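Local structure of putative Acetyltransferase (Lactobacillus plantarum WCFS1, 3EFA) at residues A[24-29]-A[35-40]; A[17-22]-A[40-45]; A[57-62]-A[81-86]. The protein probably transfers an acetyl group from acetyl-coenzyme A to an unidentified amine substrate, as a member of the GNAT superfamily of N-acetyltransferases. One frame throughout, in Å; residues are numbered along the deposited sequence.

Interaction 1. Residues A[24-29]-A[35-40]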
ATOM      1  N   ALA A  24      -7.083  12.009  24.905  1.00 38.75           N
ATOM      2  CA  ALA A  24      -6.771  13.423  25.073  1.00 40.97           C
ATOM      3  C   ALA A  24      -6.439  14.097  23.742  1.00 44.15           C
ATOM      4  O   ALA A  24      -6.919  15.204  23.481  1.00 49.46           O
ATOM      5  CB  ALA A  24      -5.635  13.624  26.086  1.00 31.17           C
ATOM      6  N   VAL A  25      -5.642  13.418  22.908  1.00 39.06           N
ATOM      7  CA  VAL A  25      -5.137  13.981  21.647  1.00 37.74           C
ATOM      8  C   VAL A  25      -6.111  13.887  20.457  1.00 44.52           C
ATOM      9  O   VAL A  25      -6.452  14.898  19.838  1.00 44.93           O
ATOM     10  CB  VAL A  25      -3.774  13.340  21.239  1.00 41.33           C
ATOM     11  CG1 VAL A  25      -3.337  13.812  19.860  1.00 41.03           C
ATOM     12  CG2 VAL A  25      -2.684  13.656  22.270  1.00 41.81           C
ATOM     13  N   PHE A  26      -6.541  12.672  20.126  1.00 53.23           N
ATOM     14  CA  PHE A  26      -7.397  12.459  18.951  1.00 50.61           C
ATOM     15  C   PHE A  26      -8.851  12.884  19.183  1.00 51.19           C
ATOM     16  O   PHE A  26      -9.419  13.601  18.365  1.00 51.20           O
ATOM     17  CB  PHE A  26      -7.362  10.992  18.484  1.00 41.42           C
ATOM     18  CG  PHE A  26      -6.028  10.544  17.934  1.00 42.45           C
ATOM     19  CD1 PHE A  26      -5.517  11.097  16.751  1.00 47.47           C
ATOM     20  CD2 PHE A  26      -5.297   9.553  18.577  1.00 35.12           C
ATOM     21  CE1 PHE A  26      -4.283  10.681  16.229  1.00 41.53           C
ATOM     22  CE2 PHE A  26      -4.063   9.126  18.070  1.00 44.52           C
ATOM     23  CZ  PHE A  26      -3.554   9.691  16.888  1.00 47.12           C
ATOM     24  N   VAL A  27      -9.448  12.435  20.292  1.00 41.56           N
ATOM     25  CA  VAL A  27     -10.859  12.704  20.561  1.00 38.34           C
ATOM     26  C   VAL A  27     -11.108  14.142  21.049  1.00 49.02           C
ATOM     27  O   VAL A  27     -11.907  14.868  20.470  1.00 56.89           O
ATOM     28  CB  VAL A  27     -11.478  11.663  21.562  1.00 52.82           C
ATOM     29  CG1 VAL A  27     -12.959  11.964  21.844  1.00 34.07           C
ATOM     30  CG2 VAL A  27     -11.339  10.254  21.025  1.00 34.14           C
ATOM     31  N   GLU A  28     -10.423  14.557  22.109  1.00 49.34           N
ATOM     32  CA  GLU A  28     -10.724  15.855  22.714  1.00 50.68           C
ATOM     33  C   GLU A  28     -10.052  17.049  22.028  1.00 56.16           C
ATOM     34  O   GLU A  28     -10.700  18.052  21.730  1.00 56.57           O
ATOM     35  CB  GLU A  28     -10.433  15.829  24.219  1.00 37.64           C
ATOM     36  CG  GLU A  28     -11.454  14.966  24.981  1.00 43.04           C
ATOM     37  CD  GLU A  28     -11.156  14.826  26.467  1.00 47.23           C
ATOM     38  OE1 GLU A  28     -11.482  13.763  27.027  1.00 46.96           O
ATOM     39  OE2 GLU A  28     -10.615  15.771  27.075  1.00 50.18           O
ATOM     40  N   GLU A  29      -8.755  16.933  21.775  1.00 51.97           N
ATOM     41  CA  GLU A  29      -7.996  18.031  21.203  1.00 54.92           C
ATOM     42  C   GLU A  29      -8.308  18.238  19.715  1.00 56.44           C
ATOM     43  O   GLU A  29      -8.385  19.374  19.248  1.00 51.43           O
ATOM     44  CB  GLU A  29      -6.492  17.807  21.406  1.00 53.46           C
ATOM     45  CG  GLU A  29      -5.604  18.781  20.636  1.00 58.93           C
ATOM     46  CD  GLU A  29      -4.123  18.479  20.802  1.00 66.01           C
ATOM     47  OE1 GLU A  29      -3.773  17.659  21.677  1.00 71.35           O
ATOM     48  OE2 GLU A  29      -3.306  19.060  20.058  1.00 68.66           O
ATOM     49  N   ASP A  35     -15.898   6.601  18.573  1.00 47.04           N
ATOM     50  CA  ASP A  35     -16.156   5.308  17.954  0.50 56.01           C
ATOM     51  C   ASP A  35     -15.368   5.128  16.651  1.00 58.55           C
ATOM     52  O   ASP A  35     -15.367   4.047  16.065  1.00 56.42           O
ATOM     53  CB  ASP A  35     -17.654   5.128  17.724  0.50 56.37           C
ATOM     54  CG  ASP A  35     -18.450   5.270  19.002  0.50 54.24           C
ATOM     55  OD1 ASP A  35     -18.418   4.334  19.835  0.50 45.97           O
ATOM     56  OD2 ASP A  35     -19.096   6.325  19.175  0.50 54.96           O
ATOM     57  N   VAL A  36     -14.719   6.205  16.196  1.00 46.75           N
ATOM     58  CA  VAL A  36     -13.752   6.108  15.101  1.00 42.95           C
ATOM     59  C   VAL A  36     -12.332   5.820  15.670  1.00 54.92           C
ATOM     60  O   VAL A  36     -11.641   4.908  15.205  1.00 43.79           O
ATOM     61  CB  VAL A  36     -13.734   7.376  14.168  1.00 63.02           C
ATOM     62  CG1 VAL A  36     -12.642   7.255  13.100  1.00 53.63           C
ATOM     63  CG2 VAL A  36     -15.082   7.589  13.493  1.00 60.94           C
ATOM     64  N   GLU A  37     -11.907   6.580  16.682  1.00 50.58           N
ATOM     65  CA  GLU A  37     -10.580   6.379  17.283  1.00 49.17           C
ATOM     66  C   GLU A  37     -10.408   4.981  17.887  1.00 53.47           C
ATOM     67  O   GLU A  37      -9.404   4.306  17.623  1.00 41.75           O
ATOM     68  CB  GLU A  37     -10.282   7.432  18.357  1.00 44.84           C
ATOM     69  CG  GLU A  37      -8.982   7.180  19.119  1.00 50.20           C
ATOM     70  CD  GLU A  37      -7.764   7.157  18.189  1.00 55.17           C
ATOM     71  OE1 GLU A  37      -7.832   7.821  17.133  1.00 49.15           O
ATOM     72  OE2 GLU A  37      -6.751   6.482  18.510  1.00 45.22           O
ATOM     73  N   PHE A  38     -11.382   4.561  18.699  1.00 35.61           N
ATOM     74  CA  PHE A  38     -11.330   3.264  19.358  1.00 43.48           C
ATOM     75  C   PHE A  38     -12.132   2.249  18.558  1.00 47.11           C
ATOM     76  O   PHE A  38     -13.312   2.458  18.275  1.00 50.63           O
ATOM     77  CB  PHE A  38     -11.770   3.385  20.839  1.00 40.78           C
ATOM     78  CG  PHE A  38     -10.953   4.398  21.602  1.00 38.48           C
ATOM     79  CD1 PHE A  38      -9.663   4.075  22.043  1.00 32.59           C
ATOM     80  CD2 PHE A  38     -11.427   5.697  21.794  1.00 32.97           C
ATOM     81  CE1 PHE A  38      -8.868   5.023  22.709  1.00 32.43           C
ATOM     82  CE2 PHE A  38     -10.653   6.652  22.450  1.00 32.42           C
ATOM     83  CZ  PHE A  38      -9.367   6.321  22.913  1.00 38.07           C
ATOM     84  N   ASP A  39     -11.470   1.161  18.171  1.00 37.38           N
ATOM     85  CA  ASP A  39     -12.017   0.284  17.134  1.00 39.98           C
ATOM     86  C   ASP A  39     -11.961  -1.173  17.536  1.00 43.47           C
ATOM     87  O   ASP A  39     -11.502  -1.517  18.642  1.00 42.52           O
ATOM     88  CB  ASP A  39     -11.288   0.493  15.782  1.00 38.66           C
ATOM     89  CG  ASP A  39      -9.839  -0.046  15.784  1.00 47.95           C
ATOM     90  OD1 ASP A  39      -9.374  -0.624  16.795  1.00 42.43           O
ATOM     91  OD2 ASP A  39      -9.147   0.103  14.750  1.00 49.13           O
ATOM     92  N   VAL A  40     -12.396  -2.024  16.614  1.00 44.69           N
ATOM     93  CA  VAL A  40     -12.475  -3.460  16.846  1.00 45.09           C
ATOM     94  C   VAL A  40     -11.126  -4.137  17.184  1.00 53.75           C
ATOM     95  O   VAL A  40     -11.113  -5.195  17.806  1.00 58.70           O
ATOM     96  CB  VAL A  40     -13.167  -4.169  15.672  1.00 55.68           C
ATOM     97  CG1 VAL A  40     -12.223  -4.254  14.450  1.00 41.35           C
ATOM     98  CG2 VAL A  40     -13.661  -5.538  16.103  1.00 55.23           C
TER
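Phe26 and Glu37 show how a carboxylate can pack against an aromatic side chain while its bonding needs are met by other groups. The carboxylate and ring planes lie only 8° apart, although the approach is oblique: Glu37 OE1 comes within 3.4 Å of Phe26 CG, and Glu37 OE2 is equally close to Phe26 CD2. Glu37 sends CG anti to its backbone N, and the bend that follows (chi2 59°) swings the carboxylate across the ring. The two segments share no hydrogen bond; instead Arg22 forms a salt bridge with Glu37 OE2, and a bound glycerol, probably from the crystallisation liquor, takes OE1. The contact joins the end of helix 12-29, where a wide pi-type turn runs from Ala24 to Glu29, to the short helix 34-37, a pair consistent with the two helices that follow the first strand in the GNAT fold. Packing beside the carboxylate is looser and apolar. Val27 meets 35-40 through a single methyl, CG2, lying 4.0 Å from Glu37 CB and 3.9 Å from Phe38 CE2. Phe38, already beyond the helix, carries Glu37 CG over the centre of one ring face. Beyond this patch lie exposed positions, among them Glu28, Asp35 and Val36.

Interaction 2. Residues A[17-22]-A[40-45]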
ATOM      1  N   ALA A  17      -2.733   3.630  30.023  1.00 28.77           N
ATOM      2  CA  ALA A  17      -1.863   4.718  29.619  1.00 40.91           C
ATOM      3  C   ALA A  17      -2.059   5.092  28.131  1.00 42.49           C
ATOM      4  O   ALA A  17      -2.179   6.277  27.776  1.00 33.37           O
ATOM      5  CB  ALA A  17      -0.388   4.351  29.898  1.00 34.20           C
ATOM      6  N   ALA A  18      -2.095   4.072  27.274  1.00 38.30           N
ATOM      7  CA  ALA A  18      -2.251   4.267  25.833  1.00 33.09           C
ATOM      8  C   ALA A  18      -3.624   4.871  25.490  1.00 40.46           C
ATOM      9  O   ALA A  18      -3.702   5.774  24.661  1.00 39.26           O
ATOM     10  CB  ALA A  18      -2.042   2.974  25.098  1.00 30.70           C
ATOM     11  N   TYR A  19      -4.694   4.384  26.131  1.00 31.71           N
ATOM     12  CA  TYR A  19      -6.033   4.932  25.876  1.00 40.19           C
ATOM     13  C   TYR A  19      -6.141   6.404  26.340  1.00 42.56           C
ATOM     14  O   TYR A  19      -6.785   7.230  25.687  1.00 38.67           O
ATOM     15  CB  TYR A  19      -7.131   4.098  26.571  1.00 38.53           C
ATOM     16  CG  TYR A  19      -7.380   2.709  26.016  1.00 49.16           C
ATOM     17  CD1 TYR A  19      -6.513   2.129  25.107  1.00 56.20           C
ATOM     18  CD2 TYR A  19      -8.468   1.959  26.440  1.00 67.15           C
ATOM     19  CE1 TYR A  19      -6.736   0.851  24.612  1.00 56.13           C
ATOM     20  CE2 TYR A  19      -8.699   0.673  25.950  1.00 70.49           C
ATOM     21  CZ  TYR A  19      -7.826   0.127  25.036  1.00 65.78           C
ATOM     22  OH  TYR A  19      -8.036  -1.149  24.539  1.00 72.07           O
ATOM     23  N   ALA A  20      -5.517   6.718  27.471  1.00 34.18           N
ATOM     24  CA  ALA A  20      -5.591   8.062  28.033  1.00 38.07           C
ATOM     25  C   ALA A  20      -4.924   9.074  27.112  1.00 32.87           C
ATOM     26  O   ALA A  20      -5.470  10.158  26.886  1.00 38.38           O
ATOM     27  CB  ALA A  20      -4.975   8.120  29.484  1.00 28.62           C
ATOM     28  N   LEU A  21      -3.751   8.721  26.584  1.00 31.82           N
ATOM     29  CA  LEU A  21      -3.076   9.580  25.593  1.00 34.97           C
ATOM     30  C   LEU A  21      -3.939   9.792  24.339  1.00 38.04           C
ATOM     31  O   LEU A  21      -4.141  10.930  23.907  1.00 42.14           O
ATOM     32  CB  LEU A  21      -1.683   9.043  25.236  1.00 38.62           C
ATOM     33  CG  LEU A  21      -0.628   9.120  26.368  1.00 44.32           C
ATOM     34  CD1 LEU A  21       0.720   8.498  25.985  1.00 34.32           C
ATOM     35  CD2 LEU A  21      -0.421  10.553  26.844  1.00 42.24           C
ATOM     36  N   ARG A  22      -4.487   8.707  23.788  1.00 37.07           N
ATOM     37  CA  ARG A  22      -5.295   8.795  22.561  1.00 44.56           C
ATOM     38  C   ARG A  22      -6.613   9.570  22.767  1.00 43.88           C
ATOM     39  O   ARG A  22      -7.044  10.328  21.884  1.00 40.82           O
ATOM     40  CB  ARG A  22      -5.546   7.404  21.948  1.00 35.69           C
ATOM     41  CG  ARG A  22      -4.252   6.594  21.597  1.00 32.49           C
ATOM     42  CD  ARG A  22      -4.530   5.084  21.427  1.00 32.58           C
ATOM     43  NE  ARG A  22      -5.684   4.823  20.564  1.00 40.24           N
ATOM     44  CZ  ARG A  22      -6.278   3.638  20.400  1.00 44.67           C
ATOM     45  NH1 ARG A  22      -5.843   2.554  21.050  1.00 33.60           N
ATOM     46  NH2 ARG A  22      -7.321   3.536  19.584  1.00 34.21           N
ATOM     47  N   VAL A  40     -12.396  -2.024  16.614  1.00 44.69           N
ATOM     48  CA  VAL A  40     -12.475  -3.460  16.846  1.00 45.09           C
ATOM     49  C   VAL A  40     -11.126  -4.137  17.184  1.00 53.75           C
ATOM     50  O   VAL A  40     -11.113  -5.195  17.806  1.00 58.70           O
ATOM     51  CB  VAL A  40     -13.167  -4.169  15.672  1.00 55.68           C
ATOM     52  CG1 VAL A  40     -12.223  -4.254  14.450  1.00 41.35           C
ATOM     53  CG2 VAL A  40     -13.661  -5.538  16.103  1.00 55.23           C
ATOM     54  N   LYS A  41      -9.999  -3.532  16.803  1.00 51.71           N
ATOM     55  CA  LYS A  41      -8.688  -4.075  17.189  1.00 52.36           C
ATOM     56  C   LYS A  41      -8.306  -3.821  18.665  1.00 48.27           C
ATOM     57  O   LYS A  41      -7.355  -4.423  19.186  1.00 40.88           O
ATOM     58  CB  LYS A  41      -7.572  -3.538  16.287  1.00 49.76           C
ATOM     59  CG  LYS A  41      -7.792  -3.747  14.811  1.00 60.91           C
ATOM     60  CD  LYS A  41      -7.718  -5.213  14.417  1.00 76.88           C
ATOM     61  CE  LYS A  41      -8.008  -5.379  12.923  1.00 88.40           C
ATOM     62  NZ  LYS A  41      -8.447  -6.760  12.557  1.00 90.42           N
ATOM     63  N   ASP A  42      -9.020  -2.922  19.333  1.00 39.69           N
ATOM     64  CA  ASP A  42      -8.696  -2.635  20.734  1.00 44.80           C
ATOM     65  C   ASP A  42      -9.315  -3.666  21.666  1.00 46.62           C
ATOM     66  O   ASP A  42     -10.372  -3.416  22.232  1.00 43.00           O
ATOM     67  CB  ASP A  42      -9.159  -1.233  21.135  1.00 36.35           C
ATOM     68  CG  ASP A  42      -8.308  -0.144  20.516  1.00 39.51           C
ATOM     69  OD1 ASP A  42      -7.071  -0.203  20.683  1.00 42.28           O
ATOM     70  OD2 ASP A  42      -8.873   0.771  19.877  1.00 40.13           O
ATOM     71  N   THR A  43      -8.652  -4.817  21.802  1.00 49.93           N
ATOM     72  CA  THR A  43      -9.069  -5.899  22.694  1.00 50.88           C
ATOM     73  C   THR A  43      -8.058  -6.052  23.838  1.00 60.58           C
ATOM     74  O   THR A  43      -7.034  -5.367  23.865  1.00 56.59           O
ATOM     75  CB  THR A  43      -9.124  -7.243  21.946  1.00 54.37           C
ATOM     76  OG1 THR A  43      -7.787  -7.684  21.673  1.00 55.84           O
ATOM     77  CG2 THR A  43      -9.913  -7.129  20.620  1.00 36.27           C
ATOM     78  N   ASP A  44      -8.347  -6.973  24.761  0.50 61.78           N
ATOM     79  CA  ASP A  44      -7.472  -7.296  25.896  0.50 59.09           C
ATOM     80  C   ASP A  44      -6.138  -7.881  25.461  0.50 56.92           C
ATOM     81  O   ASP A  44      -5.166  -7.884  26.220  0.50 56.94           O
ATOM     82  CB  ASP A  44      -8.145  -8.326  26.802  0.50 55.18           C
ATOM     83  CG  ASP A  44      -9.269  -7.742  27.603  0.50 50.06           C
ATOM     84  OD1 ASP A  44      -9.207  -6.531  27.881  0.50 58.48           O
ATOM     85  OD2 ASP A  44     -10.205  -8.492  27.952  0.50 45.96           O
ATOM     86  N   GLN A  45      -6.119  -8.400  24.243  1.00 49.53           N
ATOM     87  CA  GLN A  45      -4.967  -9.106  23.694  0.50 55.41           C
ATOM     88  C   GLN A  45      -4.050  -8.194  22.878  1.00 57.07           C
ATOM     89  O   GLN A  45      -2.952  -8.605  22.466  1.00 48.51           O
ATOM     90  CB  GLN A  45      -5.426 -10.269  22.801  0.50 61.86           C
ATOM     91  CG  GLN A  45      -5.854 -11.537  23.541  0.50 67.12           C
ATOM     92  CD  GLN A  45      -7.358 -11.767  23.533  0.50 68.11           C
ATOM     93  OE1 GLN A  45      -8.095 -11.133  22.775  0.50 69.08           O
ATOM     94  NE2 GLN A  45      -7.817 -12.689  24.372  0.50 66.51           N
TER
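Arg22 grips Asp42 end-on in a two-pronged salt bridge. Arg22 NH1 donates to Asp42 OD1 over 3.0 Å in a nearly straight bond (175°), and Arg22 NH2 reaches Asp42 OD2 at 3.2 Å. The arginine chain bends at chi3 (48°), which helps bring its guanidinium end-on to Asp42. Both oxygens are met on their syn sides, but the guanidinium and carboxylate planes are twisted 37° apart, leaving the acceptors near the plane of the arginine while the donors stand out of that of the aspartate. The third arginine nitrogen, NE, is paired with Glu37. Asp42 is equally well supplied: OD1 also bonds to Arg63 and Tyr48, and OD2 accepts from the backbone N of Asp39. Alongside, the Tyr19 ring runs antiparallel to the aspartate side chain, its OH 3.6 Å from Asp42 CB. The loop between helix 34-37 and strand 48-52 holds an inverse gamma turn centred on Asp42 and an ST turn in which Thr43 OG1 accepts from Gln45 N. Because the buried guanidinium lies between two carboxylates and Asp42 is held by donors from several parts of the chain, the charges probably offset one another and the orientation of both groups is closely fixed.

Interaction 3. Residues A[57-62]-A[81-86]; sequences LPITTL and KAYRGH. With FMT (formic acid), chain C.
One face of the Tyr83 ring is covered by Ile59, whose CG2 methyl sits 3.9 Å from the ring centroid and only 10° off the normal, a clear CH-pi contact. Leu57, pointing towards the oncoming tyrosine, reaches the phenol end obliquely from the same side of the ring plane as Ile59, its CD2 3.5 Å from Tyr83 OH. Two other flat groups are dressed by their own segment: Lys81 CA lies over the centre of one face of the Arg84 guanidinium, and the backbone O of Tyr83 lies in plane at the edge of the His86 ring. Ile59 owes its fit to its first torsion: CG1 is placed between the backbone N and the carbonyl carbon (chi1 66°), which leaves CG2 anti to the carbonyl carbon and facing the ring. The contact rests on methyl groups against the phenol side chain, without a hydrogen bond between the segments. The polar work is done further along the loop, which includes a short 3-10 segment at 81-83. Gly85 N donates to O2 of a bound formic acid at 3.0 Å and 165°, and Gly89 N is hydrogen-bonded to the same molecule. Beginning at Arg84, the sequence matches the Arg/Gln-x-x-Gly-x-Gly/Ala signature with which GNAT enzymes hold the pyrophosphate of acetyl-coenzyme A, so this ligand, though probably from the crystallisation liquor, is consistent with an anion site of that kind. Arg84 is steadied by Glu29 and Thr79 O. Strand 57-66 runs antiparallel to both of its neighbours, 48-52 and 71-79. Ile59 also packs on Leu51 of the first and on Trp88 at the start of helix 88-102, Leu53 touches both Ile59 and Tyr83, and Thr61 turns instead to Ala18 and Leu21 of helix 12-29.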
ATOM      1  N   LEU A  57       3.745   9.036  34.638  1.00 40.80           N
ATOM      2  CA  LEU A  57       3.793  10.020  33.560  1.00 40.96           C
ATOM      3  C   LEU A  57       4.100   9.438  32.166  1.00 43.41           C
ATOM      4  O   LEU A  57       5.213   9.605  31.634  1.00 40.71           O
ATOM      5  CB  LEU A  57       4.782  11.135  33.914  1.00 50.69           C
ATOM      6  CG  LEU A  57       4.827  12.363  33.001  1.00 53.50           C
ATOM      7  CD1 LEU A  57       3.452  13.007  32.895  1.00 47.92           C
ATOM      8  CD2 LEU A  57       5.859  13.361  33.518  1.00 58.27           C
ATOM      9  N   PRO A  58       3.105   8.766  31.557  1.00 38.69           N
ATOM     10  CA  PRO A  58       3.297   8.350  30.160  1.00 41.36           C
ATOM     11  C   PRO A  58       3.254   9.579  29.250  1.00 41.96           C
ATOM     12  O   PRO A  58       2.432  10.457  29.516  1.00 38.53           O
ATOM     13  CB  PRO A  58       2.092   7.443  29.895  1.00 33.40           C
ATOM     14  CG  PRO A  58       1.029   7.901  30.842  1.00 33.48           C
ATOM     15  CD  PRO A  58       1.735   8.514  32.046  1.00 35.25           C
ATOM     16  N   ILE A  59       4.107   9.654  28.225  1.00 38.45           N
ATOM     17  CA  ILE A  59       4.144  10.845  27.358  1.00 38.67           C
ATOM     18  C   ILE A  59       3.999  10.607  25.842  1.00 40.34           C
ATOM     19  O   ILE A  59       3.620  11.521  25.095  1.00 36.21           O
ATOM     20  CB  ILE A  59       5.397  11.735  27.611  1.00 39.31           C
ATOM     21  CG1 ILE A  59       6.680  11.005  27.218  1.00 41.51           C
ATOM     22  CG2 ILE A  59       5.453  12.216  29.059  1.00 34.95           C
ATOM     23  CD1 ILE A  59       7.882  11.944  27.045  1.00 41.54           C
ATOM     24  N   THR A  60       4.302   9.401  25.377  1.00 33.02           N
ATOM     25  CA  THR A  60       4.118   9.096  23.966  1.00 35.26           C
ATOM     26  C   THR A  60       3.779   7.605  23.798  1.00 42.78           C
ATOM     27  O   THR A  60       4.140   6.788  24.660  1.00 37.69           O
ATOM     28  CB  THR A  60       5.352   9.568  23.113  1.00 40.23           C
ATOM     29  OG1 THR A  60       5.040   9.512  21.715  1.00 35.36           O
ATOM     30  CG2 THR A  60       6.603   8.728  23.415  1.00 31.25           C
ATOM     31  N   THR A  61       3.055   7.265  22.726  1.00 35.10           N
ATOM     32  CA  THR A  61       2.546   5.900  22.533  1.00 31.72           C
ATOM     33  C   THR A  61       2.351   5.515  21.064  1.00 30.10           C
ATOM     34  O   THR A  61       2.178   6.371  20.199  1.00 37.43           O
ATOM     35  CB  THR A  61       1.181   5.674  23.280  1.00 36.47           C
ATOM     36  OG1 THR A  61       0.769   4.307  23.146  1.00 32.68           O
ATOM     37  CG2 THR A  61       0.086   6.558  22.695  1.00 32.15           C
ATOM     38  N   LEU A  62       2.377   4.216  20.797  1.00 34.33           N
ATOM     39  CA  LEU A  62       1.937   3.669  19.509  1.00 38.90           C
ATOM     40  C   LEU A  62       1.298   2.273  19.684  1.00 38.95           C
ATOM     41  O   LEU A  62       1.525   1.598  20.694  1.00 36.12           O
ATOM     42  CB  LEU A  62       3.089   3.648  18.485  1.00 45.27           C
ATOM     43  CG  LEU A  62       4.324   2.754  18.690  1.00 44.55           C
ATOM     44  CD1 LEU A  62       4.048   1.291  18.326  1.00 36.59           C
ATOM     45  CD2 LEU A  62       5.500   3.289  17.873  1.00 35.88           C
ATOM     46  N   LYS A  81       0.733  16.706  24.724  1.00 46.01           N
ATOM     47  CA  LYS A  81       0.932  18.030  24.146  1.00 57.56           C
ATOM     48  C   LYS A  81       2.146  18.798  24.674  1.00 59.12           C
ATOM     49  O   LYS A  81       2.918  19.371  23.897  1.00 58.18           O
ATOM     50  CB  LYS A  81      -0.324  18.888  24.285  1.00 58.14           C
ATOM     51  CG  LYS A  81      -0.374  20.015  23.260  1.00 67.72           C
ATOM     52  CD  LYS A  81      -1.323  21.124  23.671  1.00 74.59           C
ATOM     53  CE  LYS A  81      -1.270  22.275  22.678  1.00 78.85           C
ATOM     54  NZ  LYS A  81      -1.998  23.475  23.174  1.00 86.50           N
ATOM     55  N   ALA A  82       2.324  18.818  25.986  1.00 46.94           N
ATOM     56  CA  ALA A  82       3.424  19.591  26.546  1.00 52.74           C
ATOM     57  C   ALA A  82       4.812  19.038  26.172  1.00 58.38           C
ATOM     58  O   ALA A  82       5.819  19.721  26.348  1.00 61.98           O
ATOM     59  CB  ALA A  82       3.270  19.709  28.069  1.00 55.51           C
ATOM     60  N   TYR A  83       4.868  17.816  25.645  1.00 55.03           N
ATOM     61  CA  TYR A  83       6.152  17.153  25.401  1.00 51.51           C
ATOM     62  C   TYR A  83       6.477  16.954  23.919  1.00 53.42           C
ATOM     63  O   TYR A  83       7.442  16.267  23.571  1.00 53.51           O
ATOM     64  CB  TYR A  83       6.202  15.808  26.134  1.00 49.12           C
ATOM     65  CG  TYR A  83       6.137  15.955  27.631  1.00 57.90           C
ATOM     66  CD1 TYR A  83       7.300  16.027  28.393  1.00 58.59           C
ATOM     67  CD2 TYR A  83       4.913  16.046  28.290  1.00 58.50           C
ATOM     68  CE1 TYR A  83       7.245  16.176  29.777  1.00 52.74           C
ATOM     69  CE2 TYR A  83       4.850  16.197  29.669  1.00 58.24           C
ATOM     70  CZ  TYR A  83       6.020  16.261  30.403  1.00 56.71           C
ATOM     71  OH  TYR A  83       5.964  16.407  31.771  1.00 67.31           O
ATOM     72  N   ARG A  84       5.666  17.547  23.050  1.00 50.90           N
ATOM     73  CA  ARG A  84       5.890  17.433  21.614  1.00 56.43           C
ATOM     74  C   ARG A  84       7.136  18.216  21.186  1.00 62.32           C
ATOM     75  O   ARG A  84       7.477  19.245  21.786  1.00 60.77           O
ATOM     76  CB  ARG A  84       4.657  17.903  20.824  1.00 53.66           C
ATOM     77  CG  ARG A  84       3.339  17.270  21.278  1.00 56.82           C
ATOM     78  CD  ARG A  84       2.254  17.322  20.203  1.00 55.08           C
ATOM     79  NE  ARG A  84       1.054  16.624  20.651  1.00 56.84           N
ATOM     80  CZ  ARG A  84      -0.165  17.154  20.703  1.00 54.75           C
ATOM     81  NH1 ARG A  84      -0.372  18.399  20.294  1.00 45.97           N
ATOM     82  NH2 ARG A  84      -1.185  16.427  21.160  1.00 46.89           N
ATOM     83  N   GLY A  85       7.819  17.712  20.159  1.00 58.83           N
ATOM     84  CA  GLY A  85       8.941  18.411  19.560  1.00 54.40           C
ATOM     85  C   GLY A  85      10.273  18.266  20.272  1.00 62.31           C
ATOM     86  O   GLY A  85      11.160  19.112  20.118  1.00 64.85           O
ATOM     87  N   HIS A  86      10.428  17.201  21.048  1.00 59.19           N
ATOM     88  CA  HIS A  86      11.692  16.954  21.741  1.00 57.80           C
ATOM     89  C   HIS A  86      12.285  15.589  21.381  1.00 52.45           C
ATOM     90  O   HIS A  86      13.160  15.093  22.084  1.00 47.89           O
ATOM     91  CB  HIS A  86      11.516  17.060  23.260  1.00 56.48           C
ATOM     92  CG  HIS A  86      11.060  18.407  23.733  1.00 70.45           C
ATOM     93  ND1 HIS A  86      11.890  19.507  23.767  1.00 74.45           N
ATOM     94  CD2 HIS A  86       9.865  18.825  24.217  1.00 71.01           C
ATOM     95  CE1 HIS A  86      11.224  20.549  24.236  1.00 69.76           C
ATOM     96  NE2 HIS A  86       9.993  20.159  24.516  1.00 71.43           N
TER
HETATM   97  C   FMT C 202       6.668  13.997  19.034  1.00 64.17           C
HETATM   98  O1  FMT C 202       7.331  13.421  19.901  1.00 57.02           O
HETATM   99  O2  FMT C 202       6.524  15.220  18.970  1.00 67.40           O

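Read from the N terminus, helix 12-29 opens two contacts in turn: first 17-22 of interaction 2, then 24-29 of interaction 1. Interaction 1 closes at 35-40 and interaction 2 at 40-45, so the smaller loop nests inside the larger, the two meeting at Val40; the Arg22-Glu37 salt bridge welds them together. Interaction 3 follows in series, its loop enclosing the hairpin of strands 57-66 and 71-79 before the chain enters helix 88-102. Helix 12-29 nevertheless reaches it, among other contacts, through the salt bridge of Glu29 with Arg84 and through Leu21 packing on strand 57-66. Together the contacts tie the early helices and their following loop to the central sheet and its probable cofactor loop.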